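Mannosephosphate isomerase, putative (Archaeoglobus fulgidus, PDB 1ZX5) probably catalyses the zinc-dependent interconversion of D-mannose 6-phosphate and D-fructose 6-phosphate, as a member of the type 1 mannose-6-phosphate isomerase family. Local coordinates at residues A[22-27]-A[180-185]; A[87-92]-A[251-256]; A[119-124]-A[174-179]; A[184-189]-A[294-299]. All coordinates share one frame; numbering follows the deposited sequence.

Contact 1: A[22-27]-A[180-185]; sequences GEWIAL and GLRVLE. With EDO (1,2-ethanediol), chain C.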
# COMPACT_ATOMS: atom_id res chain seq x y z
N GLY A 22 -11.49 -7.73 -9.68
CA GLY A 22 -12.84 -8.29 -9.57
C GLY A 22 -13.85 -7.21 -9.23
O GLY A 22 -13.81 -6.13 -9.81
N GLU A 23 -14.74 -7.49 -8.27
CA GLU A 23 -15.83 -6.59 -7.89
C GLU A 23 -15.64 -5.87 -6.56
O GLU A 23 -16.43 -4.97 -6.23
CB GLU A 23 -17.16 -7.35 -7.86
CG GLU A 23 -17.63 -7.75 -9.23
CD GLU A 23 -18.97 -8.48 -9.22
OE1 GLU A 23 -19.00 -9.65 -9.66
OE2 GLU A 23 -19.99 -7.88 -8.84
N TRP A 24 -14.63 -6.28 -5.79
CA TRP A 24 -14.50 -5.89 -4.37
C TRP A 24 -14.34 -4.39 -4.18
O TRP A 24 -15.02 -3.78 -3.35
CB TRP A 24 -13.32 -6.66 -3.72
CG TRP A 24 -12.95 -6.23 -2.31
CD1 TRP A 24 -13.75 -6.30 -1.18
CD2 TRP A 24 -11.68 -5.71 -1.86
NE1 TRP A 24 -13.05 -5.85 -0.08
CE2 TRP A 24 -11.79 -5.49 -0.46
CE3 TRP A 24 -10.46 -5.42 -2.51
CZ2 TRP A 24 -10.73 -4.97 0.30
CZ3 TRP A 24 -9.41 -4.90 -1.76
CH2 TRP A 24 -9.55 -4.68 -0.36
N ILE A 25 -13.43 -3.78 -4.94
CA ILE A 25 -13.15 -2.36 -4.78
C ILE A 25 -14.37 -1.47 -5.09
O ILE A 25 -14.74 -0.64 -4.26
CB ILE A 25 -11.89 -1.92 -5.56
CG1 ILE A 25 -10.65 -2.52 -4.88
CG2 ILE A 25 -11.82 -0.38 -5.64
CD1 ILE A 25 -9.37 -2.33 -5.65
N ALA A 26 -15.00 -1.65 -6.25
CA ALA A 26 -16.18 -0.85 -6.59
C ALA A 26 -17.24 -0.97 -5.49
O ALA A 26 -17.88 0.02 -5.12
CB ALA A 26 -16.76 -1.26 -7.94
N LEU A 27 -17.39 -2.18 -4.95
CA LEU A 27 -18.35 -2.42 -3.88
C LEU A 27 -18.00 -1.66 -2.60
O LEU A 27 -18.88 -1.08 -1.98
CB LEU A 27 -18.52 -3.92 -3.61
CG LEU A 27 -19.92 -4.28 -3.12
CD1 LEU A 27 -20.90 -4.35 -4.31
CD2 LEU A 27 -19.91 -5.60 -2.32
N GLY A 180 -6.61 -14.31 -5.88
CA GLY A 180 -7.83 -14.30 -5.08
C GLY A 180 -7.64 -13.53 -3.79
O GLY A 180 -8.22 -13.88 -2.76
N LEU A 181 -6.83 -12.48 -3.87
CA LEU A 181 -6.30 -11.80 -2.70
C LEU A 181 -6.69 -10.32 -2.67
O LEU A 181 -6.42 -9.59 -3.63
CB LEU A 181 -4.77 -11.93 -2.67
CG LEU A 181 -4.07 -11.65 -1.35
CD1 LEU A 181 -4.32 -12.78 -0.34
CD2 LEU A 181 -2.57 -11.45 -1.60
N ARG A 182 -7.31 -9.91 -1.57
CA ARG A 182 -7.69 -8.52 -1.33
C ARG A 182 -6.73 -7.94 -0.31
O ARG A 182 -6.55 -8.51 0.77
CB ARG A 182 -9.11 -8.43 -0.77
CG ARG A 182 -10.16 -9.02 -1.69
CD ARG A 182 -11.45 -9.22 -0.96
NE ARG A 182 -12.48 -9.72 -1.85
CZ ARG A 182 -13.74 -9.98 -1.48
NH1 ARG A 182 -14.12 -9.80 -0.22
NH2 ARG A 182 -14.61 -10.42 -2.37
N VAL A 183 -6.11 -6.81 -0.64
CA VAL A 183 -4.96 -6.36 0.13
C VAL A 183 -4.83 -4.83 0.12
O VAL A 183 -5.19 -4.15 -0.87
CB VAL A 183 -3.64 -7.14 -0.33
CG1 VAL A 183 -3.52 -7.20 -1.82
CG2 VAL A 183 -2.36 -6.55 0.28
N LEU A 184 -4.40 -4.29 1.26
CA LEU A 184 -3.97 -2.92 1.37
C LEU A 184 -2.45 -2.93 1.24
O LEU A 184 -1.77 -3.59 2.03
CB LEU A 184 -4.39 -2.37 2.73
CG LEU A 184 -3.93 -0.96 3.15
CD1 LEU A 184 -4.51 0.09 2.20
CD2 LEU A 184 -4.35 -0.66 4.57
N GLU A 185 -1.91 -2.20 0.27
CA GLU A 185 -0.46 -2.15 0.04
C GLU A 185 0.11 -0.74 0.26
O GLU A 185 -0.17 0.18 -0.52
CB GLU A 185 -0.08 -2.70 -1.37
CG GLU A 185 -0.51 -4.15 -1.58
CD GLU A 185 -0.04 -4.79 -2.89
OE1 GLU A 185 0.87 -4.26 -3.57
OE2 GLU A 185 -0.59 -5.87 -3.22
C1 EDO C . -12.43 -5.56 4.30
O1 EDO C . -13.24 -6.00 3.19
C2 EDO C . -11.58 -4.35 3.88
O2 EDO C . -12.34 -3.15 3.98

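Contact 2: A[87-92]-A[251-256]; sequences VRLIDA and ILYAAE. With EDO (1,2-ethanediol), chain C.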
# COMPACT_ATOMS: atom_id res chain seq x y z
N VAL A 87 -0.45 4.60 -1.05
CA VAL A 87 -1.36 3.67 -0.41
C VAL A 87 -2.37 3.21 -1.43
O VAL A 87 -3.03 4.04 -2.08
CB VAL A 87 -2.09 4.33 0.82
CG1 VAL A 87 -3.02 3.34 1.47
CG2 VAL A 87 -1.07 4.84 1.84
N ARG A 88 -2.50 1.90 -1.58
CA ARG A 88 -3.39 1.31 -2.56
C ARG A 88 -4.18 0.14 -2.00
O ARG A 88 -3.59 -0.74 -1.37
CB ARG A 88 -2.59 0.80 -3.75
CG ARG A 88 -1.88 1.88 -4.51
CD ARG A 88 -1.28 1.31 -5.76
NE ARG A 88 -0.02 0.63 -5.51
CZ ARG A 88 0.66 -0.03 -6.44
NH1 ARG A 88 0.18 -0.12 -7.68
NH2 ARG A 88 1.81 -0.61 -6.14
N LEU A 89 -5.49 0.13 -2.24
CA LEU A 89 -6.27 -1.09 -2.17
C LEU A 89 -6.03 -1.85 -3.48
O LEU A 89 -6.07 -1.24 -4.56
CB LEU A 89 -7.77 -0.80 -2.00
CG LEU A 89 -8.17 -0.05 -0.72
CD1 LEU A 89 -9.66 0.27 -0.75
CD2 LEU A 89 -7.81 -0.88 0.51
N ILE A 90 -5.78 -3.16 -3.36
CA ILE A 90 -5.50 -4.02 -4.52
C ILE A 90 -6.42 -5.24 -4.48
O ILE A 90 -6.47 -5.95 -3.47
CB ILE A 90 -4.02 -4.53 -4.54
CG1 ILE A 90 -3.00 -3.38 -4.49
CG2 ILE A 90 -3.76 -5.54 -5.71
CD1 ILE A 90 -2.85 -2.62 -5.76
N ASP A 91 -7.14 -5.47 -5.56
CA ASP A 91 -7.98 -6.65 -5.69
C ASP A 91 -7.37 -7.58 -6.72
O ASP A 91 -7.69 -7.52 -7.91
CB ASP A 91 -9.42 -6.26 -6.08
CG ASP A 91 -10.36 -7.45 -6.10
OD1 ASP A 91 -10.03 -8.49 -5.48
OD2 ASP A 91 -11.45 -7.37 -6.75
N ALA A 92 -6.44 -8.43 -6.26
CA ALA A 92 -5.78 -9.39 -7.14
C ALA A 92 -6.66 -10.62 -7.23
O ALA A 92 -6.37 -11.66 -6.64
CB ALA A 92 -4.36 -9.72 -6.62
N ILE A 251 -2.48 8.09 7.89
CA ILE A 251 -3.64 7.81 7.05
C ILE A 251 -4.41 6.70 7.76
O ILE A 251 -3.83 5.74 8.23
CB ILE A 251 -3.25 7.42 5.58
CG1 ILE A 251 -2.74 8.65 4.81
CG2 ILE A 251 -4.44 6.78 4.83
CD1 ILE A 251 -2.08 8.34 3.46
N LEU A 252 -5.73 6.86 7.84
CA LEU A 252 -6.59 5.86 8.46
C LEU A 252 -7.39 5.18 7.36
O LEU A 252 -7.93 5.85 6.48
CB LEU A 252 -7.58 6.53 9.44
CG LEU A 252 -7.02 7.43 10.54
CD1 LEU A 252 -8.18 8.13 11.28
CD2 LEU A 252 -6.13 6.64 11.52
N TYR A 253 -7.50 3.86 7.42
CA TYR A 253 -8.38 3.15 6.50
C TYR A 253 -9.40 2.36 7.31
O TYR A 253 -9.04 1.57 8.19
CB TYR A 253 -7.59 2.22 5.56
CG TYR A 253 -8.52 1.34 4.75
CD1 TYR A 253 -9.25 1.86 3.67
CD2 TYR A 253 -8.71 0.00 5.09
CE1 TYR A 253 -10.14 1.07 2.95
CE2 TYR A 253 -9.59 -0.80 4.38
CZ TYR A 253 -10.30 -0.27 3.32
OH TYR A 253 -11.18 -1.06 2.62
N ALA A 254 -10.68 2.55 7.00
CA ALA A 254 -11.76 1.84 7.71
C ALA A 254 -11.96 0.45 7.09
O ALA A 254 -12.56 0.32 6.03
CB ALA A 254 -13.07 2.66 7.67
N ALA A 255 -11.44 -0.56 7.75
CA ALA A 255 -11.50 -1.93 7.23
C ALA A 255 -12.83 -2.62 7.52
O ALA A 255 -13.35 -3.33 6.66
CB ALA A 255 -10.34 -2.77 7.80
N GLU A 256 -13.35 -2.43 8.73
CA GLU A 256 -14.65 -2.96 9.16
C GLU A 256 -15.32 -1.96 10.07
O GLU A 256 -14.69 -1.43 10.99
CB GLU A 256 -14.50 -4.28 9.96
CG GLU A 256 -14.05 -5.48 9.14
CD GLU A 256 -13.68 -6.69 10.00
OE1 GLU A 256 -14.28 -6.88 11.08
OE2 GLU A 256 -12.77 -7.45 9.59
C1 EDO C . -12.43 -5.56 4.30
O1 EDO C . -13.24 -6.00 3.19
C2 EDO C . -11.58 -4.35 3.88
O2 EDO C . -12.34 -3.15 3.98

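Contact 3: A[119-124]-A[174-179]; sequences SAWLVF and IPHAGE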
# COMPACT_ATOMS: atom_id res chain seq x y z
N SER A 119 7.51 -2.35 0.38
CA SER A 119 6.09 -2.31 0.72
C SER A 119 5.66 -3.22 1.86
O SER A 119 6.29 -4.25 2.14
CB SER A 119 5.24 -2.59 -0.52
OG SER A 119 5.48 -3.88 -0.98
N ALA A 120 4.60 -2.79 2.53
CA ALA A 120 3.95 -3.54 3.57
C ALA A 120 2.52 -3.86 3.09
O ALA A 120 1.81 -2.99 2.59
CB ALA A 120 3.96 -2.75 4.87
N TRP A 121 2.13 -5.12 3.25
CA TRP A 121 0.84 -5.62 2.78
C TRP A 121 -0.00 -5.98 3.98
O TRP A 121 0.50 -6.58 4.92
CB TRP A 121 1.05 -6.90 1.97
CG TRP A 121 1.60 -6.73 0.58
CD1 TRP A 121 2.21 -5.63 0.05
CD2 TRP A 121 1.61 -7.74 -0.44
NE1 TRP A 121 2.58 -5.87 -1.25
CE2 TRP A 121 2.22 -7.16 -1.58
CE3 TRP A 121 1.17 -9.07 -0.51
CZ2 TRP A 121 2.40 -7.88 -2.78
CZ3 TRP A 121 1.34 -9.79 -1.70
CH2 TRP A 121 1.95 -9.19 -2.82
N LEU A 122 -1.28 -5.60 3.94
CA LEU A 122 -2.28 -6.06 4.88
C LEU A 122 -3.40 -6.71 4.08
O LEU A 122 -4.06 -6.06 3.26
CB LEU A 122 -2.82 -4.92 5.74
CG LEU A 122 -3.87 -5.32 6.80
CD1 LEU A 122 -3.25 -6.10 7.98
CD2 LEU A 122 -4.64 -4.09 7.29
N VAL A 123 -3.59 -7.99 4.32
CA VAL A 123 -4.51 -8.82 3.55
C VAL A 123 -5.88 -8.80 4.25
O VAL A 123 -5.95 -8.69 5.47
CB VAL A 123 -3.89 -10.25 3.49
CG1 VAL A 123 -4.92 -11.31 3.19
CG2 VAL A 123 -2.69 -10.29 2.51
N PHE A 124 -6.96 -8.89 3.48
CA PHE A 124 -8.30 -8.80 4.04
C PHE A 124 -9.11 -10.08 3.97
O PHE A 124 -10.19 -10.14 4.52
CB PHE A 124 -9.10 -7.65 3.40
CG PHE A 124 -8.54 -6.29 3.71
CD1 PHE A 124 -8.49 -5.83 5.03
CD2 PHE A 124 -8.02 -5.50 2.71
CE1 PHE A 124 -7.94 -4.59 5.34
CE2 PHE A 124 -7.49 -4.25 3.00
CZ PHE A 124 -7.46 -3.79 4.32
N ILE A 174 12.76 -9.11 -4.01
CA ILE A 174 11.89 -10.25 -3.69
C ILE A 174 10.77 -10.42 -4.73
O ILE A 174 9.95 -9.52 -4.89
CB ILE A 174 11.27 -10.14 -2.26
CG1 ILE A 174 12.35 -10.01 -1.17
CG2 ILE A 174 10.34 -11.33 -1.96
CD1 ILE A 174 13.28 -11.20 -1.04
N PRO A 175 10.74 -11.57 -5.43
CA PRO A 175 9.68 -11.86 -6.39
C PRO A 175 8.36 -12.15 -5.66
O PRO A 175 8.37 -12.76 -4.58
CB PRO A 175 10.18 -13.13 -7.09
CG PRO A 175 11.05 -13.80 -6.06
CD PRO A 175 11.71 -12.68 -5.32
N HIS A 176 7.24 -11.69 -6.23
CA HIS A 176 5.97 -11.83 -5.55
C HIS A 176 4.80 -11.75 -6.52
O HIS A 176 4.95 -11.32 -7.66
CB HIS A 176 5.84 -10.79 -4.41
CG HIS A 176 5.79 -9.37 -4.90
ND1 HIS A 176 6.92 -8.66 -5.25
CD2 HIS A 176 4.75 -8.54 -5.10
CE1 HIS A 176 6.57 -7.45 -5.64
NE2 HIS A 176 5.26 -7.35 -5.56
N ALA A 177 3.64 -12.20 -6.03
CA ALA A 177 2.39 -12.24 -6.77
C ALA A 177 1.27 -12.54 -5.76
O ALA A 177 1.52 -12.81 -4.57
CB ALA A 177 2.43 -13.32 -7.86
N GLY A 178 0.03 -12.50 -6.25
CA GLY A 178 -1.14 -12.81 -5.43
C GLY A 178 -2.22 -13.43 -6.29
O GLY A 178 -2.19 -13.31 -7.51
N GLU A 179 -3.17 -14.10 -5.65
CA GLU A 179 -4.27 -14.75 -6.35
C GLU A 179 -5.48 -14.82 -5.42
O GLU A 179 -5.37 -15.33 -4.30
CB GLU A 179 -3.86 -16.15 -6.80
CG GLU A 179 -4.92 -16.90 -7.56
CD GLU A 179 -4.43 -18.27 -8.03
OE1 GLU A 179 -3.86 -19.05 -7.22
OE2 GLU A 179 -4.62 -18.58 -9.23

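Contact 4: A[184-189]-A[294-299]; sequences LEVSSN and VRIYLK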
# COMPACT_ATOMS: atom_id res chain seq x y z
N LEU A 184 -4.40 -4.29 1.26
CA LEU A 184 -3.97 -2.92 1.37
C LEU A 184 -2.45 -2.93 1.24
O LEU A 184 -1.77 -3.59 2.03
CB LEU A 184 -4.39 -2.37 2.73
CG LEU A 184 -3.93 -0.96 3.15
CD1 LEU A 184 -4.51 0.09 2.20
CD2 LEU A 184 -4.35 -0.66 4.57
N GLU A 185 -1.91 -2.20 0.27
CA GLU A 185 -0.46 -2.15 0.04
C GLU A 185 0.11 -0.74 0.26
O GLU A 185 -0.17 0.18 -0.52
CB GLU A 185 -0.08 -2.70 -1.37
CG GLU A 185 -0.51 -4.15 -1.58
CD GLU A 185 -0.04 -4.79 -2.89
OE1 GLU A 185 0.87 -4.26 -3.57
OE2 GLU A 185 -0.59 -5.87 -3.22
N VAL A 186 0.90 -0.58 1.32
CA VAL A 186 1.55 0.68 1.60
C VAL A 186 2.98 0.55 1.09
O VAL A 186 3.72 -0.33 1.55
CB VAL A 186 1.54 1.03 3.12
CG1 VAL A 186 2.16 2.42 3.35
CG2 VAL A 186 0.12 0.97 3.67
N SER A 187 3.36 1.39 0.13
CA SER A 187 4.71 1.32 -0.41
C SER A 187 5.37 2.69 -0.46
O SER A 187 4.74 3.70 -0.16
CB SER A 187 4.70 0.71 -1.80
OG SER A 187 4.02 1.56 -2.72
N SER A 188 6.65 2.71 -0.83
CA SER A 188 7.32 3.92 -1.31
C SER A 188 6.44 4.58 -2.37
O SER A 188 5.60 3.92 -3.00
CB SER A 188 8.67 3.58 -1.95
OG SER A 188 9.41 2.69 -1.13
N ASN A 189 6.63 5.88 -2.55
CA ASN A 189 5.91 6.60 -3.58
C ASN A 189 6.53 6.32 -4.96
O ASN A 189 7.15 7.19 -5.57
CB ASN A 189 5.87 8.10 -3.27
CG ASN A 189 4.97 8.86 -4.22
OD1 ASN A 189 4.04 8.28 -4.80
ND2 ASN A 189 5.22 10.16 -4.38
N VAL A 294 -7.35 0.81 10.24
CA VAL A 294 -5.93 0.66 9.99
C VAL A 294 -5.28 2.02 10.12
O VAL A 294 -5.71 2.99 9.47
CB VAL A 294 -5.66 0.07 8.57
CG1 VAL A 294 -4.15 -0.18 8.37
CG2 VAL A 294 -6.48 -1.22 8.35
N ARG A 295 -4.25 2.11 10.95
CA ARG A 295 -3.46 3.34 11.05
C ARG A 295 -2.15 3.16 10.28
O ARG A 295 -1.36 2.27 10.58
CB ARG A 295 -3.18 3.68 12.51
CG ARG A 295 -2.59 5.06 12.70
CD ARG A 295 -2.29 5.38 14.16
NE ARG A 295 -1.18 4.59 14.70
CZ ARG A 295 0.07 5.01 14.82
NH1 ARG A 295 0.99 4.19 15.34
NH2 ARG A 295 0.43 6.24 14.45
N ILE A 296 -1.93 4.03 9.30
CA ILE A 296 -0.72 4.02 8.50
C ILE A 296 0.10 5.23 8.95
O ILE A 296 -0.43 6.33 9.07
CB ILE A 296 -1.06 4.08 6.96
CG1 ILE A 296 -1.99 2.91 6.59
CG2 ILE A 296 0.22 4.09 6.10
CD1 ILE A 296 -2.76 3.10 5.26
N TYR A 297 1.37 5.03 9.23
CA TYR A 297 2.17 6.10 9.82
C TYR A 297 3.57 6.11 9.23
O TYR A 297 4.07 5.10 8.74
CB TYR A 297 2.24 5.95 11.36
CG TYR A 297 2.70 4.58 11.80
CD1 TYR A 297 4.06 4.31 11.97
CD2 TYR A 297 1.78 3.54 12.00
CE1 TYR A 297 4.50 3.06 12.35
CE2 TYR A 297 2.21 2.28 12.39
CZ TYR A 297 3.57 2.04 12.56
OH TYR A 297 4.03 0.79 12.95
N LEU A 298 4.19 7.29 9.27
CA LEU A 298 5.58 7.44 8.87
C LEU A 298 6.48 7.13 10.06
O LEU A 298 6.07 7.29 11.21
CB LEU A 298 5.83 8.86 8.35
CG LEU A 298 4.91 9.34 7.22
CD1 LEU A 298 5.31 10.75 6.79
CD2 LEU A 298 4.89 8.36 6.02
N LYS A 299 7.68 6.65 9.78
CA LYS A 299 8.65 6.37 10.82
C LYS A 299 9.84 7.31 10.66
O LYS A 299 10.35 7.52 9.55
CB LYS A 299 9.10 4.92 10.76
CG LYS A 299 8.08 3.94 11.30
CD LYS A 299 8.50 2.52 11.04
CE LYS A 299 9.66 2.10 11.95
NZ LYS A 299 10.24 0.81 11.52

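Contact 1: A[22-27]-A[180-185]
W24, at the start of helix 24-27, meets the strand beginning at L181 by laying one face of its indole along the side chain of R182. The strand opens with a G1 beta bulge, in which G180 and L181 both face A92. R182 follows and carries most of the contact. Its chain runs extended from CG to NE, so that methylenes and guanidinium together are drawn across the indole: CB lies by the six-membered ring, 3.7 Å from W24 CZ3, and CD sits over the five-membered ring, 3.5 Å from its centroid and almost on the ring normal, a CH-pi contact. The guanidinium continues past the pyrrole end in a flat stack with W24, centres 4.2 Å apart and planes only 4° from parallel; within it R182 NH1 comes 3.6 Å from W24 CD1. This places a positive group over one face of the indole, which would probably steady both partners. V183 contributes its backbone, with V183 N 4.0 Å from W24 CZ3, while its CB points away from the helix and its side chain packs on W121. At the indole edge, in the ring plane, W24 NE1 donates to O1 of a 1,2-ethanediol at 3.3 Å, with an N-H...O angle of 153°; the diol probably came from the crystallisation liquor. Both W24 and R182 also touch D91 of the adjacent strand 85-92. The result is helix-on-sheet packing through an arginine-tryptophan stack, which seats the short helix 24-28 on the six-stranded antiparallel sheet of the cupin-related catalytic region.

Contact 2: A[87-92]-A[251-256]
O2 of the bound 1,2-ethanediol is held by two groups of strand 251-256, taking a hydrogen bond from Y253 OH at 2.8 Å and giving one to A255 O at 2.9 Å. O2 lies at the edge of the Y253 ring, near its plane, and in this crystal probably helps to hold the phenol end of a side chain whose face is used by L89. With CG anti to the backbone N (chi1 172°), Y253 reaches away from its own strand to meet L89, which comes from the opposite direction. L89 CD2 covers one face of the ring toward its rim, 4.1 Å from the centroid and 24° off the normal, a CH-pi contact. The other methyl, L89 CD1, stands 3.8 Å from Y253 CE1. Strand 87-92 belongs to the six-stranded antiparallel sheet and strand 251-256 to the five-stranded one, and these side chains fill the layer between the two sheets, consistent with the cupin modules of type 1 isomerases. At a classic beta bulge, A255 and E256 together stand opposite K292 of strand 291-298. At the start of both segments, V87 and I251 reach toward each other tip to tip, V87 CG2 meeting I251 CD1 at 4.0 Å; L184 flanks V87, and F42 flanks I251.

Contact 3: A[119-124]-A[174-179]
Two first torsions bring W121 and H176 together: W121 holds CG beside its backbone N and anti to the carbonyl carbon, carrying the indole out from strand 119-123, whereas H176 places CG between backbone N and carbonyl carbon (chi1 66°), swinging the imidazole toward that indole. The two side chains cross obliquely. H176 CD2 is the contacting atom on the imidazole; it lies 3.4 Å from W121 CZ2 and 3.7 Å from W121 CH2, two adjacent carbons of the benzo ring. The ring planes stand at 74° with centroids 5.5 Å apart, an oblique aromatic pair. Beyond the imidazole, the carbonyl of A177 comes up to the indole edge near its plane, with A177 O 4.0 Å from W121 CH2. On its own side H176 is held by the backbone: H176 ND1 donates to I174 O at 3.2 Å, nearly straight at 171°, with the acceptor in the imidazole plane. That bond, together with the indole at CD2, fixes the rotation of the ring. W121 is backed in turn by V183 and E185 of strand 181-188. H99 and H101 also bring their rings against H176, and G178 N is hydrogen-bonded to T96 OG1, a residue lining the fructofuranose pocket. Because ND1 is already committed to I174 O, NE2 is the imidazole nitrogen presented to bound molecules, and a glycerol is hydrogen-bonded there; this grouping of histidines is consistent with an active-site pocket in a zinc-dependent family, and W121, packed against CD2, may help to hold the imidazole in this orientation.

Contact 4: A[184-189]-A[294-299]
Apolar side chains make the whole of the contact between strands 184-188 and 294-298. L184 projects one methyl, CD2, toward the other strand and there meets two residues tip to tip: V294 CG1 at 3.8 Å and I296 CD1 at 4.1 Å. V186 and I296 instead slide past each other in opposite directions, so both branches of the valine are used. V186 CG1, anti to the backbone N (chi1 -176°), touches I296 CG2 at 3.8 Å, and V186 CG2, turned the other way, comes within 3.9 Å of I296 CD1. The isoleucine is thus wedged between the two residues of the opposing strand, while I251 touches it from the paired strand 250-256 and V87 from strand 85-92 of the facing sheet.

Polar interactions stay to the sides. S187 OG donates to S188 O at 2.9 Å, and S188 OG is hydrogen-bonded to E118 N. R295 points away from the contact, where it forms a salt bridge with E233 and has Y297 CD2 over one face of its guanidinium.

In backbone terms the strands run almost parallel, their N-to-C directions 4° apart and their axes 9.8 Å at closest approach, too far for direct pairing; they belong to different antiparallel sheets. Such alternating hydrophobic residues, facing inward from two stacked sheets, are characteristic of a beta sandwich, here of the cupin type that the family builds on.

Strand 181-188 ties the set together: contacts 1 and 4 share L184 and E185 although their centres lie about 17 Å apart, and the strand pairs with 85-92 of contact 2 on one side and 119-123 of contact 3 on the other. Contacts 2 and 4, about 10 Å apart between centres, are two places in the same layer between the six-stranded and five-stranded sheets, while contact 1 adds helix 24-28. Along the chain, contact 3 is nested within contacts 1 and 2, contact 2 crosses both 1 and 4, and contact 3 closes before contact 4 opens. Sequence-distant segments thus pack both faces of one sheet, with contact 3 on the face turned toward the probable pocket.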